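Local coordinates for protein iron Super-Oxide Dismutase (Plasmodium knowlesi, PDB 2AWP) that probably destroys superoxide radicals, turning them into hydrogen peroxide and oxygen at a single iron ion held by three histidines and one aspartate, at residues H74-D79 / W123-L128; E99-F104 / K108-N113; G143-I146 / I152-L155; L155-W160 / P173-A178. One frame throughout, in Å; residues are numbered along the deposited sequence.

Contacts 1, 3 and 4 share the small antiparallel sheet of the C-terminal half of the chain. Strand 122-129 serves contact 1, and its neighbour 151-158 serves contacts 3 and 4, which share Leu-155. Contact 1 lies about 6 Å from contact 3 and about 11 Å from contact 4, centre to centre. Tyr-77 OH of contact 1 meets Tyr-175 OH of contact 4 at 2.7 Å, a probable hydrogen bond. His-74 of contact 1 and Asp-158 of contact 4 are probable iron ligands, with His-27 and His-162. Contact 2 lies away from this site, about 16 Å from contact 1 by centres. Its Phe-111 still packs on Trp-125 and Gly-124.

Contact 1 (H74-D79 / W123-L128); sequences HSFYWD and WGWLVL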
loop_
_atom_site.group_PDB
_atom_site.type_symbol
_atom_site.label_atom_id
_atom_site.label_comp_id
_atom_site.label_asym_id
_atom_site.label_seq_id
_atom_site.Cartn_x
_atom_site.Cartn_y
_atom_site.Cartn_z
ATOM N N HIS A 74 3.217 -4.698 -13.615
ATOM C CA HIS A 74 1.797 -4.871 -13.962
ATOM C C HIS A 74 1.616 -5.649 -15.240
ATOM O O HIS A 74 0.734 -6.487 -15.347
ATOM C CB HIS A 74 1.080 -3.515 -14.042
ATOM C CG HIS A 74 0.747 -2.961 -12.708
ATOM N ND1 HIS A 74 1.661 -2.264 -11.942
ATOM C CD2 HIS A 74 -0.371 -3.081 -11.955
ATOM C CE1 HIS A 74 1.103 -1.945 -10.788
ATOM N NE2 HIS A 74 -0.124 -2.430 -10.778
ATOM N N SER A 75 2.453 -5.368 -16.228
ATOM C CA SER A 75 2.389 -6.142 -17.457
ATOM C C SER A 75 2.644 -7.633 -17.223
ATOM O O SER A 75 1.943 -8.482 -17.773
ATOM C CB SER A 75 3.326 -5.563 -18.496
ATOM O OG SER A 75 2.751 -4.370 -18.988
ATOM N N PHE A 76 3.627 -7.926 -16.379
ATOM C CA PHE A 76 3.943 -9.290 -15.944
ATOM C C PHE A 76 2.775 -9.912 -15.160
ATOM O O PHE A 76 2.496 -11.093 -15.292
ATOM C CB PHE A 76 5.245 -9.279 -15.122
ATOM C CG PHE A 76 5.955 -10.627 -15.069
ATOM C CD1 PHE A 76 6.752 -11.045 -16.132
ATOM C CD2 PHE A 76 5.823 -11.459 -13.965
ATOM C CE1 PHE A 76 7.420 -12.264 -16.099
ATOM C CE2 PHE A 76 6.485 -12.683 -13.917
ATOM C CZ PHE A 76 7.284 -13.093 -14.993
ATOM N N TYR A 77 2.099 -9.106 -14.344
ATOM C CA TYR A 77 0.906 -9.503 -13.620
ATOM C C TYR A 77 -0.264 -9.881 -14.548
ATOM O O TYR A 77 -0.862 -10.947 -14.390
ATOM C CB TYR A 77 0.512 -8.379 -12.664
ATOM C CG TYR A 77 -0.797 -8.533 -11.907
ATOM C CD1 TYR A 77 -0.972 -9.550 -10.960
ATOM C CD2 TYR A 77 -1.848 -7.626 -12.112
ATOM C CE1 TYR A 77 -2.173 -9.679 -10.255
ATOM C CE2 TYR A 77 -3.058 -7.737 -11.409
ATOM C CZ TYR A 77 -3.208 -8.758 -10.466
ATOM O OH TYR A 77 -4.389 -8.878 -9.742
ATOM N N TRP A 78 -0.565 -9.025 -15.517
ATOM C CA TRP A 78 -1.651 -9.297 -16.470
ATOM C C TRP A 78 -1.374 -10.576 -17.277
ATOM O O TRP A 78 -2.272 -11.398 -17.447
ATOM C CB TRP A 78 -1.875 -8.086 -17.413
ATOM C CG TRP A 78 -2.280 -6.827 -16.663
ATOM C CD1 TRP A 78 -1.698 -5.608 -16.740
ATOM C CD2 TRP A 78 -3.335 -6.708 -15.699
ATOM N NE1 TRP A 78 -2.318 -4.724 -15.882
ATOM C CE2 TRP A 78 -3.328 -5.381 -15.233
ATOM C CE3 TRP A 78 -4.285 -7.606 -15.179
ATOM C CZ2 TRP A 78 -4.236 -4.921 -14.264
ATOM C CZ3 TRP A 78 -5.201 -7.148 -14.236
ATOM C CH2 TRP A 78 -5.158 -5.821 -13.778
ATOM N N ASP A 79 -0.135 -10.701 -17.773
ATOM C CA ASP A 79 0.329 -11.871 -18.535
ATOM C C ASP A 79 0.409 -13.156 -17.719
ATOM O O ASP A 79 0.326 -14.273 -18.281
ATOM C CB ASP A 79 1.665 -11.571 -19.226
ATOM C CG ASP A 79 1.552 -10.438 -20.213
ATOM O OD1 ASP A 79 0.416 -9.930 -20.417
ATOM O OD2 ASP A 79 2.608 -10.043 -20.772
ATOM N N TRP A 123 4.162 -7.409 -3.749
ATOM C CA TRP A 123 4.056 -8.357 -4.871
ATOM C C TRP A 123 4.598 -9.657 -4.374
ATOM O O TRP A 123 5.617 -9.642 -3.687
ATOM C CB TRP A 123 4.957 -7.921 -6.064
ATOM C CG TRP A 123 4.528 -6.597 -6.745
ATOM C CD1 TRP A 123 4.940 -5.329 -6.426
ATOM C CD2 TRP A 123 3.626 -6.455 -7.859
ATOM N NE1 TRP A 123 4.346 -4.407 -7.266
ATOM C CE2 TRP A 123 3.521 -5.070 -8.140
ATOM C CE3 TRP A 123 2.924 -7.359 -8.657
ATOM C CZ2 TRP A 123 2.747 -4.588 -9.159
ATOM C CZ3 TRP A 123 2.106 -6.858 -9.679
ATOM C CH2 TRP A 123 2.029 -5.505 -9.918
ATOM N N GLY A 124 3.926 -10.757 -4.700
ATOM C CA GLY A 124 4.482 -12.098 -4.479
ATOM C C GLY A 124 5.011 -12.630 -5.808
ATOM O O GLY A 124 4.426 -12.365 -6.862
ATOM N N TRP A 125 6.124 -13.361 -5.775
ATOM C CA TRP A 125 6.733 -13.855 -7.011
ATOM C C TRP A 125 7.033 -15.359 -6.945
ATOM O O TRP A 125 7.390 -15.880 -5.896
ATOM C CB TRP A 125 8.053 -13.124 -7.295
ATOM C CG TRP A 125 7.932 -11.659 -7.362
ATOM C CD1 TRP A 125 7.997 -10.783 -6.311
ATOM C CD2 TRP A 125 7.712 -10.872 -8.536
ATOM N NE1 TRP A 125 7.838 -9.513 -6.759
ATOM C CE2 TRP A 125 7.664 -9.528 -8.123
ATOM C CE3 TRP A 125 7.581 -11.172 -9.905
ATOM C CZ2 TRP A 125 7.477 -8.465 -9.023
ATOM C CZ3 TRP A 125 7.375 -10.101 -10.814
ATOM C CH2 TRP A 125 7.334 -8.769 -10.361
ATOM N N LEU A 126 6.860 -16.040 -8.082
ATOM C CA LEU A 126 7.539 -17.293 -8.305
ATOM C C LEU A 126 8.730 -16.914 -9.163
ATOM O O LEU A 126 8.566 -16.220 -10.179
ATOM C CB LEU A 126 6.656 -18.318 -9.035
ATOM C CG LEU A 126 7.372 -19.630 -9.393
ATOM C CD1 LEU A 126 7.815 -20.380 -8.139
ATOM C CD2 LEU A 126 6.441 -20.477 -10.285
ATOM N N VAL A 127 9.923 -17.340 -8.735
ATOM C CA VAL A 127 11.156 -16.985 -9.456
ATOM C C VAL A 127 12.055 -18.209 -9.616
ATOM O O VAL A 127 12.020 -19.118 -8.794
ATOM C CB VAL A 127 11.981 -15.801 -8.809
ATOM C CG1 VAL A 127 11.075 -14.702 -8.189
ATOM C CG2 VAL A 127 12.975 -16.294 -7.793
ATOM N N LEU A 128 12.820 -18.232 -10.704
ATOM C CA LEU A 128 13.936 -19.153 -10.793
ATOM C C LEU A 128 15.131 -18.426 -10.199
ATOM O O LEU A 128 15.612 -17.461 -10.758
ATOM C CB LEU A 128 14.214 -19.557 -12.242
ATOM C CG LEU A 128 15.231 -20.691 -12.439
ATOM C CD1 LEU A 128 14.623 -22.053 -12.035
ATOM C CD2 LEU A 128 15.793 -20.707 -13.904
#
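His-74 and Trp-123 both set CG beside the backbone N (chi1 -78° and -66°), and this brings the imidazole and the indole together. Tyr-77 turns the other way, with CG anti to its N (chi1 174°). The benzo edge of Trp-123 then meets both residues of the helix. Its CH2 stands 3.7 Å above the middle of the His-74 ring, and the two planes are almost perpendicular, an edge-to-face pair. The closest atoms are His-74 CE1 and Trp-123 CZ2, 3.5 Å apart. One corner further on, Trp-123 CZ3 lies 3.7 Å from Tyr-77 CB; these two rings form an offset edge-to-face pair. Phe-76 CD2 adds an apolar touch at the edge of Trp-125, at CZ3. The ring nitrogens are satisfied by Gln-70: His-74 ND1 bonds to its backbone O, and Trp-123 NE1 to its OE1. The bond from His-74 ND1 to Gln-70 O probably fixes the turn of the imidazole, consistent with NE2 being the nitrogen that faces the iron. The aromatic cluster thus joins helix 62-79 of the alpha-hairpin domain to strand 122-129 of the C-terminal domain. The strand runs between 134-140 and 151-158, and Trp-123 also packs on Thr-139 and Thr-156 of these neighbours.

Contact 2 (E99-F104 / K108-N113); sequences EDFGSF and KNEFSN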
loop_
_atom_site.group_PDB
_atom_site.type_symbol
_atom_site.label_atom_id
_atom_site.label_comp_id
_atom_site.label_asym_id
_atom_site.label_seq_id
_atom_site.Cartn_x
_atom_site.Cartn_y
_atom_site.Cartn_z
ATOM N N GLU A 99 9.667 -30.831 -8.473
ATOM C CA GLU A 99 11.042 -30.992 -8.029
ATOM C C GLU A 99 11.380 -30.086 -6.863
ATOM O O GLU A 99 12.040 -30.500 -5.894
ATOM C CB GLU A 99 12.005 -30.705 -9.186
ATOM C CG GLU A 99 11.991 -31.758 -10.252
ATOM C CD GLU A 99 12.816 -31.361 -11.469
ATOM O OE1 GLU A 99 13.634 -30.419 -11.345
ATOM O OE2 GLU A 99 12.641 -31.980 -12.543
ATOM N N ASP A 100 10.919 -28.834 -6.951
ATOM C CA ASP A 100 11.386 -27.804 -6.045
ATOM C C ASP A 100 10.447 -27.577 -4.854
ATOM O O ASP A 100 10.872 -27.047 -3.835
ATOM C CB ASP A 100 11.687 -26.502 -6.840
ATOM C CG ASP A 100 12.816 -26.688 -7.856
ATOM O OD1 ASP A 100 13.534 -27.724 -7.796
ATOM O OD2 ASP A 100 12.976 -25.828 -8.740
ATOM N N PHE A 101 9.185 -27.995 -4.967
ATOM C CA PHE A 101 8.235 -27.850 -3.844
ATOM C C PHE A 101 7.641 -29.168 -3.379
ATOM O O PHE A 101 6.984 -29.209 -2.340
ATOM C CB PHE A 101 7.098 -26.831 -4.174
ATOM C CG PHE A 101 7.605 -25.440 -4.480
ATOM C CD1 PHE A 101 7.841 -24.534 -3.459
ATOM C CD2 PHE A 101 7.877 -25.057 -5.779
ATOM C CE1 PHE A 101 8.316 -23.243 -3.721
ATOM C CE2 PHE A 101 8.371 -23.747 -6.071
ATOM C CZ PHE A 101 8.601 -22.854 -5.042
ATOM N N GLY A 102 7.884 -30.241 -4.131
ATOM C CA GLY A 102 7.340 -31.570 -3.780
ATOM C C GLY A 102 6.011 -31.849 -4.446
ATOM O O GLY A 102 5.732 -32.986 -4.861
ATOM N N SER A 103 5.172 -30.806 -4.558
ATOM C CA SER A 103 3.842 -30.916 -5.161
ATOM C C SER A 103 3.316 -29.534 -5.503
ATOM O O SER A 103 3.740 -28.547 -4.900
ATOM C CB SER A 103 2.865 -31.610 -4.200
ATOM O OG SER A 103 2.509 -30.812 -3.097
ATOM N N PHE A 104 2.374 -29.469 -6.440
ATOM C CA PHE A 104 1.662 -28.217 -6.683
ATOM C C PHE A 104 0.964 -27.714 -5.422
ATOM O O PHE A 104 1.023 -26.526 -5.127
ATOM C CB PHE A 104 0.674 -28.307 -7.862
ATOM C CG PHE A 104 -0.191 -27.087 -8.000
ATOM C CD1 PHE A 104 0.378 -25.837 -8.296
ATOM C CD2 PHE A 104 -1.569 -27.167 -7.776
ATOM C CE1 PHE A 104 -0.427 -24.695 -8.422
ATOM C CE2 PHE A 104 -2.376 -26.027 -7.889
ATOM C CZ PHE A 104 -1.800 -24.802 -8.210
ATOM N N LYS A 108 1.289 -24.047 -3.770
ATOM C CA LYS A 108 0.073 -23.235 -3.650
ATOM C C LYS A 108 -0.103 -22.726 -2.219
ATOM O O LYS A 108 -0.421 -21.535 -1.990
ATOM C CB LYS A 108 -1.143 -24.089 -4.054
ATOM C CG LYS A 108 -2.467 -23.355 -4.005
ATOM C CD LYS A 108 -3.500 -24.092 -4.856
ATOM C CE LYS A 108 -4.886 -23.576 -4.571
ATOM N NZ LYS A 108 -5.870 -24.414 -5.283
ATOM N N ASN A 109 0.127 -23.630 -1.260
ATOM C CA ASN A 109 0.075 -23.297 0.161
ATOM C C ASN A 109 1.076 -22.245 0.606
ATOM O O ASN A 109 0.689 -21.284 1.276
ATOM C CB ASN A 109 0.151 -24.542 1.038
ATOM C CG ASN A 109 -1.140 -25.360 0.979
ATOM O OD1 ASN A 109 -2.184 -24.851 0.564
ATOM N ND2 ASN A 109 -1.072 -26.632 1.376
ATOM N N GLU A 110 2.352 -22.428 0.241
ATOM C CA GLU A 110 3.380 -21.460 0.599
ATOM C C GLU A 110 3.159 -20.124 -0.114
ATOM O O GLU A 110 3.272 -19.093 0.507
ATOM C CB GLU A 110 4.780 -21.987 0.290
ATOM C CG GLU A 110 5.011 -23.400 0.813
ATOM C CD GLU A 110 6.353 -23.998 0.367
ATOM O OE1 GLU A 110 7.302 -23.207 0.037
ATOM O OE2 GLU A 110 6.408 -25.261 0.336
ATOM N N PHE A 111 2.838 -20.151 -1.403
ATOM C CA PHE A 111 2.600 -18.917 -2.145
ATOM C C PHE A 111 1.449 -18.124 -1.563
ATOM O O PHE A 111 1.585 -16.920 -1.379
ATOM C CB PHE A 111 2.368 -19.137 -3.646
ATOM C CG PHE A 111 2.628 -17.907 -4.479
ATOM C CD1 PHE A 111 3.726 -17.086 -4.218
ATOM C CD2 PHE A 111 1.802 -17.584 -5.546
ATOM C CE1 PHE A 111 3.986 -15.936 -5.005
ATOM C CE2 PHE A 111 2.064 -16.453 -6.353
ATOM C CZ PHE A 111 3.155 -15.638 -6.082
ATOM N N SER A 112 0.342 -18.806 -1.248
ATOM C CA SER A 112 -0.830 -18.159 -0.654
ATOM C C SER A 112 -0.492 -17.528 0.701
ATOM O O SER A 112 -0.948 -16.422 1.007
ATOM C CB SER A 112 -1.975 -19.158 -0.509
ATOM O OG SER A 112 -2.315 -19.726 -1.776
ATOM N N ASN A 113 0.321 -18.234 1.493
ATOM C CA ASN A 113 0.796 -17.746 2.792
ATOM C C ASN A 113 1.620 -16.468 2.664
ATOM O O ASN A 113 1.395 -15.474 3.378
ATOM C CB ASN A 113 1.605 -18.817 3.518
ATOM C CG ASN A 113 0.716 -19.912 4.121
ATOM O OD1 ASN A 113 -0.502 -19.747 4.229
ATOM N ND2 ASN A 113 1.332 -21.050 4.489
HETATM O O HOH W 1 7.381 -27.558 -0.269
#
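Lys-108 lies beside Phe-104 one helical turn earlier, and its chain can be followed outward. CB sits 3.4 Å from Phe-104 O and 4.3 Å above one face of the Phe-104 ring, toward the rim. CG continues anti to the backbone N (chi1 -179°), and the rest of the chain is extended. CD passes the far end of the ring, 3.8 Å from Phe-104 CE2 and equally near CZ. CE and NZ run on past the phenyl group. At the root of the same residue, Lys-108 N donates to Phe-104 O at 2.8 Å, a nearly straight bond of the first turn of helix 104-117. Lys-108 O in turn accepts from Ser-112 N and Ser-112 OG, which reach it from opposite faces of its plane.

The second meeting spans the turn between the helices. Glu-110 OE1 lies in the plane of the Phe-101 ring at its edge, 3.8 Å from CD1. Water 1 donates to both Phe-101 O and Glu-110 OE2, the latter at 2.6 Å. Between the helices, Gly-102 has positive phi and ends helix 92-101. Ser-103 is the N-cap of the next helix, its OG bonded to Asn-106 N. The corner between helices 92-101 and 104-117 packs on strand 134-140 through Phe-101 and Glu-110, which both touch Ile-136. The chemistry is mixed. The lysine contributes its methylene chain to the aromatic ring, while the glutamate carboxylate takes a bond from a water at OE2 and sets OE1 at a phenyl edge, where the slightly positive ring hydrogens would probably favour it.

Contact 3 (G143-I146 / I152-L155); sequences GNPI and IPIL
Pro-153 and Ile-146 make the tight side of a connection that carries the chain from an N-capped helical turn back into the antiparallel sheet of the C-terminal domain. Their nearest atoms are Ile-146 CG1 and Pro-153 CD, 3.6 Å apart. Pro-153 CG follows at 3.8 Å from Ile-146 CG1. The two side chains cross at about a right angle, so the isoleucine lays its longer branch across one end of the proline ring. That branch has CG1 beside the backbone N (chi1 -64°), and its CD1 also comes near Pro-153 CG and CD.

Pro-145 is the looser neighbour. Its ring crosses that of Pro-153 obliquely, and its CB and CD each stay 4.1 Å from Pro-153 CG. The contact opens further toward Ile-152, an exposed residue whose CB points away from the helical turn.

Helix 62-79 packs on the buried side. Trp-72 touches both Ile-146 and Pro-153, and Phe-76 also lies on Pro-153. Met-57 of helix 53-59 is a further neighbour of Ile-146. Pro-145 rests on Trp-125 and Val-127 of strand 122-129. Two features outside the apolar patch shape the backbones. Just after Pro-153 the strand carries a classic beta bulge, with Ile-154 and Leu-155 together opposite the single residue Leu-126 of strand 122-129. In the turn, Asn-144 is the N-cap. Its ND2 is bonded to Asn-73, and its OD1 accepts from Lys-147 N and, in a weak bond of 3.1 Å with an N-H...O angle of 121°, from Ile-146 N.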
loop_
_atom_site.group_PDB
_atom_site.type_symbol
_atom_site.label_atom_id
_atom_site.label_comp_id
_atom_site.label_asym_id
_atom_site.label_seq_id
_atom_site.Cartn_x
_atom_site.Cartn_y
_atom_site.Cartn_z
ATOM N N GLY A 143 9.177 -2.877 -6.025
ATOM C CA GLY A 143 10.354 -3.736 -6.109
ATOM C C GLY A 143 10.117 -4.995 -6.914
ATOM O O GLY A 143 9.009 -5.522 -6.945
ATOM N N ASN A 144 11.160 -5.481 -7.579
ATOM C CA ASN A 144 11.050 -6.804 -8.199
ATOM C C ASN A 144 12.378 -7.563 -8.223
ATOM O O ASN A 144 13.449 -6.970 -7.989
ATOM C CB ASN A 144 10.364 -6.734 -9.572
ATOM C CG ASN A 144 11.173 -5.954 -10.606
ATOM O OD1 ASN A 144 12.381 -6.181 -10.784
ATOM N ND2 ASN A 144 10.501 -5.061 -11.312
ATOM N N PRO A 145 12.313 -8.873 -8.445
ATOM C CA PRO A 145 13.541 -9.692 -8.450
ATOM C C PRO A 145 14.620 -9.338 -9.517
ATOM O O PRO A 145 15.773 -9.678 -9.330
ATOM C CB PRO A 145 13.006 -11.132 -8.641
ATOM C CG PRO A 145 11.552 -11.057 -8.118
ATOM C CD PRO A 145 11.103 -9.698 -8.624
ATOM N N ILE A 146 14.242 -8.716 -10.636
ATOM C CA ILE A 146 15.220 -8.288 -11.646
ATOM C C ILE A 146 16.096 -7.175 -11.077
ATOM O O ILE A 146 17.337 -7.251 -11.138
ATOM C CB ILE A 146 14.546 -7.862 -12.966
ATOM C CG1 ILE A 146 13.839 -9.071 -13.600
ATOM C CG2 ILE A 146 15.570 -7.239 -13.959
ATOM C CD1 ILE A 146 12.980 -8.726 -14.797
ATOM N N ILE A 152 14.974 -14.927 -11.760
ATOM C CA ILE A 152 14.220 -14.581 -12.949
ATOM C C ILE A 152 12.744 -14.816 -12.698
ATOM O O ILE A 152 12.333 -15.938 -12.488
ATOM C CB ILE A 152 14.698 -15.401 -14.178
ATOM C CG1 ILE A 152 16.133 -14.994 -14.551
ATOM C CG2 ILE A 152 13.730 -15.254 -15.344
ATOM C CD1 ILE A 152 16.890 -16.081 -15.333
ATOM N N PRO A 153 11.948 -13.739 -12.722
ATOM C CA PRO A 153 10.497 -13.807 -12.552
ATOM C C PRO A 153 9.801 -14.847 -13.475
ATOM O O PRO A 153 10.043 -14.887 -14.678
ATOM C CB PRO A 153 10.055 -12.388 -12.888
ATOM C CG PRO A 153 11.242 -11.516 -12.349
ATOM C CD PRO A 153 12.413 -12.342 -12.902
ATOM N N ILE A 154 8.939 -15.666 -12.894
ATOM C CA ILE A 154 8.203 -16.681 -13.651
ATOM C C ILE A 154 6.689 -16.325 -13.686
ATOM O O ILE A 154 6.032 -16.436 -14.727
ATOM C CB ILE A 154 8.402 -18.119 -13.016
ATOM C CG1 ILE A 154 9.900 -18.540 -12.975
ATOM C CG2 ILE A 154 7.552 -19.141 -13.710
ATOM C CD1 ILE A 154 10.608 -18.681 -14.340
ATOM N N LEU A 155 6.166 -15.939 -12.518
ATOM C CA LEU A 155 4.797 -15.456 -12.324
ATOM C C LEU A 155 4.795 -14.408 -11.198
ATOM O O LEU A 155 5.643 -14.456 -10.308
ATOM C CB LEU A 155 3.853 -16.591 -11.895
ATOM C CG LEU A 155 3.495 -17.740 -12.818
ATOM C CD1 LEU A 155 2.837 -18.891 -12.052
ATOM C CD2 LEU A 155 2.603 -17.258 -13.981
#

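Contact 4 (L155-W160 / P173-A178); sequences LTCDIW and PSYVKA
Tyr-175 OH donates to Asp-158 O at 2.6 Å, the one polar bond between the strand end and the helix. The hydroxyl lies in the carbonyl plane of Asp-158, and the carbonyl oxygen in turn sits near the plane of the phenol ring. Cys-157 SG is the second close neighbour, 3.5 Å from Tyr-175 OH. It stands obliquely to the ring, 4.8 Å from the centroid, a sulfur-aromatic contact. Ile-159 CG2 touches the ring edge at Tyr-175 CE2, 4.1 Å away. The tyrosine reaches all three because its CG is anti to the backbone N (chi1 158°), which sends the ring from the helix toward the strand.

Further out, Tyr-77 OH also bonds to Tyr-175 OH. The Asp-158 carboxylate has partners of its own. Its OD1 accepts from Trp-160 N at 3.0 Å, an Asx turn, with the donor well above the carboxylate plane. Its OD2 lies near His-27, a fellow probable iron ligand. Tyr-175 thus acts as a likely second-shell residue, its bond to Asp-158 O consistent with steadying the backbone of a probable iron ligand. Trp-160 meets the ring of His-162, another likely ligand, and packs edge-to-face with Phe-119 of the second subunit.

The contact joins the end of strand 151-158 to helix 172-179. Helix 104-117 flanks both, through Leu-115 on Cys-157 and Ser-112 on Val-176, and helix 165-168 brings Tyr-168 against Tyr-175.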
loop_
_atom_site.group_PDB
_atom_site.type_symbol
_atom_site.label_atom_id
_atom_site.label_comp_id
_atom_site.label_asym_id
_atom_site.label_seq_id
_atom_site.Cartn_x
_atom_site.Cartn_y
_atom_site.Cartn_z
ATOM N N LEU A 155 6.166 -15.939 -12.518
ATOM C CA LEU A 155 4.797 -15.456 -12.324
ATOM C C LEU A 155 4.795 -14.408 -11.198
ATOM O O LEU A 155 5.643 -14.456 -10.308
ATOM C CB LEU A 155 3.853 -16.591 -11.895
ATOM C CG LEU A 155 3.495 -17.740 -12.818
ATOM C CD1 LEU A 155 2.837 -18.891 -12.052
ATOM C CD2 LEU A 155 2.603 -17.258 -13.981
ATOM N N THR A 156 3.838 -13.483 -11.240
ATOM C CA THR A 156 3.631 -12.576 -10.096
ATOM C C THR A 156 2.151 -12.410 -9.775
ATOM O O THR A 156 1.270 -12.670 -10.636
ATOM C CB THR A 156 4.269 -11.182 -10.316
ATOM O OG1 THR A 156 4.342 -10.476 -9.069
ATOM C CG2 THR A 156 3.476 -10.357 -11.329
ATOM N N CYS A 157 1.913 -11.999 -8.520
ATOM C CA CYS A 157 0.599 -11.651 -7.988
ATOM C C CYS A 157 0.726 -10.348 -7.194
ATOM O O CYS A 157 1.527 -10.214 -6.258
ATOM C CB CYS A 157 -0.023 -12.775 -7.124
ATOM S SG CYS A 157 -1.755 -12.364 -6.575
ATOM N N ASP A 158 -0.062 -9.370 -7.613
ATOM C CA ASP A 158 -0.096 -8.063 -6.993
ATOM C C ASP A 158 -0.923 -8.137 -5.749
ATOM O O ASP A 158 -2.065 -8.630 -5.784
ATOM C CB ASP A 158 -0.810 -7.151 -7.964
ATOM C CG ASP A 158 -0.732 -5.708 -7.604
ATOM O OD1 ASP A 158 -0.123 -5.276 -6.613
ATOM O OD2 ASP A 158 -1.341 -4.991 -8.374
ATOM N N ILE A 159 -0.365 -7.657 -4.640
ATOM C CA ILE A 159 -1.179 -7.547 -3.438
ATOM C C ILE A 159 -1.321 -6.119 -2.926
ATOM O O ILE A 159 -1.839 -5.929 -1.833
ATOM C CB ILE A 159 -0.780 -8.550 -2.306
ATOM C CG1 ILE A 159 0.715 -8.506 -1.966
ATOM C CG2 ILE A 159 -1.253 -9.980 -2.680
ATOM C CD1 ILE A 159 1.059 -7.345 -1.101
ATOM N N TRP A 160 -0.924 -5.114 -3.723
ATOM C CA TRP A 160 -1.393 -3.734 -3.429
ATOM C C TRP A 160 -2.913 -3.796 -3.214
ATOM O O TRP A 160 -3.610 -4.553 -3.907
ATOM C CB TRP A 160 -1.111 -2.758 -4.557
ATOM C CG TRP A 160 0.337 -2.265 -4.714
ATOM C CD1 TRP A 160 1.454 -3.025 -4.911
ATOM C CD2 TRP A 160 0.774 -0.900 -4.773
ATOM N NE1 TRP A 160 2.559 -2.221 -5.054
ATOM C CE2 TRP A 160 2.170 -0.914 -4.980
ATOM C CE3 TRP A 160 0.131 0.332 -4.600
ATOM C CZ2 TRP A 160 2.935 0.259 -5.022
ATOM C CZ3 TRP A 160 0.876 1.488 -4.660
ATOM C CH2 TRP A 160 2.260 1.457 -4.908
ATOM N N PRO A 173 -7.227 -12.698 1.582
ATOM C CA PRO A 173 -7.183 -14.157 1.352
ATOM C C PRO A 173 -8.161 -14.680 0.318
ATOM O O PRO A 173 -7.820 -15.625 -0.419
ATOM C CB PRO A 173 -7.504 -14.732 2.732
ATOM C CG PRO A 173 -6.912 -13.717 3.658
ATOM C CD PRO A 173 -7.330 -12.405 3.028
ATOM N N SER A 174 -9.366 -14.091 0.260
ATOM C CA SER A 174 -10.346 -14.485 -0.749
ATOM C C SER A 174 -9.901 -14.100 -2.136
ATOM O O SER A 174 -10.122 -14.844 -3.079
ATOM C CB SER A 174 -11.737 -13.931 -0.464
ATOM O OG SER A 174 -12.255 -14.642 0.641
ATOM N N TYR A 175 -9.255 -12.946 -2.260
ATOM C CA TYR A 175 -8.661 -12.566 -3.535
ATOM C C TYR A 175 -7.582 -13.556 -3.980
ATOM O O TYR A 175 -7.512 -13.899 -5.149
ATOM C CB TYR A 175 -8.061 -11.174 -3.438
ATOM C CG TYR A 175 -6.982 -10.825 -4.469
ATOM C CD1 TYR A 175 -7.310 -10.581 -5.813
ATOM C CD2 TYR A 175 -5.647 -10.667 -4.068
ATOM C CE1 TYR A 175 -6.308 -10.229 -6.743
ATOM C CE2 TYR A 175 -4.654 -10.331 -4.974
ATOM C CZ TYR A 175 -4.989 -10.102 -6.313
ATOM O OH TYR A 175 -4.000 -9.731 -7.191
ATOM N N VAL A 176 -6.711 -13.938 -3.043
ATOM C CA VAL A 176 -5.602 -14.884 -3.323
ATOM C C VAL A 176 -6.177 -16.238 -3.764
ATOM O O VAL A 176 -5.727 -16.819 -4.758
ATOM C CB VAL A 176 -4.641 -14.996 -2.101
ATOM C CG1 VAL A 176 -3.612 -16.163 -2.250
ATOM C CG2 VAL A 176 -3.949 -13.668 -1.896
ATOM N N LYS A 177 -7.213 -16.698 -3.074
ATOM C CA LYS A 177 -7.865 -17.959 -3.413
ATOM C C LYS A 177 -8.478 -17.924 -4.825
ATOM O O LYS A 177 -8.320 -18.867 -5.603
ATOM C CB LYS A 177 -8.927 -18.283 -2.346
ATOM C CG LYS A 177 -9.382 -19.731 -2.316
ATOM C CD LYS A 177 -9.937 -20.104 -0.920
ATOM C CE LYS A 177 -8.864 -20.700 -0.024
ATOM N NZ LYS A 177 -8.559 -22.166 -0.286
ATOM N N ALA A 178 -9.169 -16.833 -5.155
ATOM C CA ALA A 178 -9.778 -16.657 -6.468
ATOM C C ALA A 178 -8.739 -16.589 -7.622
ATOM O O ALA A 178 -8.994 -17.017 -8.768
ATOM C CB ALA A 178 -10.675 -15.408 -6.453
#